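Side-chain contact in putative metal binding protein (Coccidioides immitis, PDB 3CVG), which probably binds a metal ion or another small ligand between the two lobes of a periplasmic binding protein fold: residues 36-41 with 255-260. Sequence-based numbering, arbitrary orientation.
Sequences KELADA and AKWLVS
Leu38 and Ala41, one helical turn apart on helix 34-47, take the six-membered ring of Trp257 and the tip of Leu258 from helix 248-259, in a helix-helix contact within one lobe of the periplasmic binding protein fold. The short helical segments cross steeply, with 115° between their N-to-C directions and 11.3 Å between their axes at closest approach. The indole of Trp257 spans most of that gap and meets short groups on the other helix. Leu38 meets both partners. Its CD2 lies 4.0 Å from CD1 of Leu258, the two branched side chains approaching at a slant, while its CG packs more loosely on the indole, 4.3 Å from CZ3 of Trp257. The Leu38 backbone joins in as well: its carbonyl O comes within 3.6 Å of Trp257 CH2, an oblique approach to the ring. Val267 of helix 264-269 touches Glu37, Leu38 and Ala41, adding a third helix to the cluster, and Leu258 also reaches Ala102 and Leu239 on neighbouring strands. One turn further on, Ala41 directs its methyl group at the far end of the indole, CB lying 3.6 Å from CZ2 of Trp257 and almost as close to CH2. With CG anti to the backbone N (chi1 176°), Trp257 extends its benzo end to both residues; the Phe42 ring meets the same indole at a steep tilt. Further along 255-260, Trp257 O accepts two bonds from Ser260, one from the backbone N at 3.1 Å and a shorter one from OG at 2.6 Å, the hydroxyl oxygen tilted 19° from the carbonyl plane.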
loop_
_atom_site.group_PDB
_atom_site.type_symbol
_atom_site.label_atom_id
_atom_site.label_comp_id
_atom_site.label_asym_id
_atom_site.label_seq_id
_atom_site.Cartn_x
_atom_site.Cartn_y
_atom_site.Cartn_z
ATOM N N LYS A 36 1.192 10.955 -10.518
ATOM C CA LYS A 36 0.919 11.975 -11.527
ATOM C C LYS A 36 1.208 13.351 -10.941
ATOM O O LYS A 36 1.957 14.141 -11.523
ATOM C CB LYS A 36 -0.544 11.916 -11.975
ATOM C CG LYS A 36 -0.906 12.962 -13.032
ATOM C CD LYS A 36 -2.270 12.687 -13.658
ATOM C CE LYS A 36 -2.558 13.654 -14.797
ATOM N NZ LYS A 36 -3.880 13.381 -15.433
ATOM N N GLU A 37 0.599 13.632 -9.791
ATOM C CA GLU A 37 0.787 14.908 -9.105
ATOM C C GLU A 37 2.266 15.146 -8.817
ATOM O O GLU A 37 2.797 16.226 -9.072
ATOM C CB GLU A 37 0.011 14.925 -7.784
ATOM C CG GLU A 37 -1.397 15.487 -7.866
ATOM C CD GLU A 37 -1.420 16.920 -8.357
ATOM O OE1 GLU A 37 -1.276 17.133 -9.582
ATOM O OE2 GLU A 37 -1.572 17.834 -7.516
ATOM N N LEU A 38 2.924 14.130 -8.269
ATOM C CA LEU A 38 4.345 14.216 -7.951
ATOM C C LEU A 38 5.177 14.545 -9.187
ATOM O O LEU A 38 5.933 15.516 -9.195
ATOM C CB LEU A 38 4.827 12.893 -7.345
ATOM C CG LEU A 38 4.929 12.790 -5.819
ATOM C CD1 LEU A 38 3.769 13.499 -5.144
ATOM C CD2 LEU A 38 4.974 11.320 -5.431
ATOM N N ALA A 39 5.031 13.735 -10.230
ATOM C CA ALA A 39 5.775 13.932 -11.468
ATOM C C ALA A 39 5.536 15.306 -12.092
ATOM O O ALA A 39 6.479 15.967 -12.531
ATOM C CB ALA A 39 5.421 12.831 -12.462
ATOM N N ASP A 40 4.280 15.734 -12.137
ATOM C CA ASP A 40 3.956 17.035 -12.710
ATOM C C ASP A 40 4.546 18.160 -11.870
ATOM O O ASP A 40 4.872 19.229 -12.390
ATOM C CB ASP A 40 2.435 17.223 -12.821
ATOM C CG ASP A 40 1.822 16.398 -13.940
ATOM O OD1 ASP A 40 2.578 15.949 -14.830
ATOM O OD2 ASP A 40 0.585 16.207 -13.936
ATOM N N ALA A 41 4.685 17.916 -10.570
ATOM C CA ALA A 41 5.238 18.915 -9.661
ATOM C C ALA A 41 6.762 18.974 -9.754
ATOM O O ALA A 41 7.362 20.038 -9.584
ATOM C CB ALA A 41 4.812 18.613 -8.232
ATOM N N ALA A 255 14.727 12.220 -5.870
ATOM C CA ALA A 255 14.815 11.726 -4.499
ATOM C C ALA A 255 14.860 12.890 -3.507
ATOM O O ALA A 255 14.051 12.956 -2.577
ATOM C CB ALA A 255 16.048 10.840 -4.339
ATOM N N LYS A 256 15.805 13.806 -3.715
ATOM C CA LYS A 256 15.967 14.978 -2.850
ATOM C C LYS A 256 14.704 15.830 -2.790
ATOM O O LYS A 256 14.271 16.255 -1.716
ATOM C CB LYS A 256 17.127 15.845 -3.355
ATOM C CG LYS A 256 18.461 15.601 -2.670
ATOM C CD LYS A 256 18.415 16.078 -1.224
ATOM C CE LYS A 256 19.805 16.141 -0.602
ATOM N NZ LYS A 256 19.753 16.781 0.745
ATOM N N TRP A 257 14.126 16.090 -3.956
ATOM C CA TRP A 257 12.912 16.896 -4.049
ATOM C C TRP A 257 11.741 16.249 -3.299
ATOM O O TRP A 257 11.021 16.909 -2.543
ATOM C CB TRP A 257 12.526 17.080 -5.517
ATOM C CG TRP A 257 11.240 17.808 -5.699
ATOM C CD1 TRP A 257 11.057 19.159 -5.721
ATOM C CD2 TRP A 257 9.942 17.221 -5.837
ATOM N NE1 TRP A 257 9.719 19.454 -5.863
ATOM C CE2 TRP A 257 9.012 18.282 -5.936
ATOM C CE3 TRP A 257 9.470 15.900 -5.882
ATOM C CZ2 TRP A 257 7.636 18.064 -6.076
ATOM C CZ3 TRP A 257 8.104 15.683 -6.021
ATOM C CH2 TRP A 257 7.202 16.764 -6.117
ATOM N N LEU A 258 11.562 14.951 -3.515
ATOM C CA LEU A 258 10.480 14.203 -2.878
ATOM C C LEU A 258 10.389 14.359 -1.360
ATOM O O LEU A 258 9.294 14.486 -0.817
ATOM C CB LEU A 258 10.616 12.722 -3.219
ATOM C CG LEU A 258 9.567 11.790 -2.606
ATOM C CD1 LEU A 258 8.185 12.126 -3.166
ATOM C CD2 LEU A 258 9.930 10.356 -2.922
ATOM N N VAL A 259 11.528 14.351 -0.673
ATOM C CA VAL A 259 11.513 14.459 0.785
ATOM C C VAL A 259 11.556 15.875 1.345
ATOM O O VAL A 259 11.368 16.075 2.545
ATOM C CB VAL A 259 12.663 13.642 1.419
ATOM C CG1 VAL A 259 12.500 12.164 1.068
ATOM C CG2 VAL A 259 14.007 14.155 0.936
ATOM N N SER A 260 11.799 16.856 0.486
ATOM C CA SER A 260 11.851 18.242 0.938
ATOM C C SER A 260 10.449 18.706 1.315
ATOM O O SER A 260 9.472 18.353 0.647
ATOM C CB SER A 260 12.426 19.147 -0.160
ATOM O OG SER A 260 11.634 19.121 -1.337
#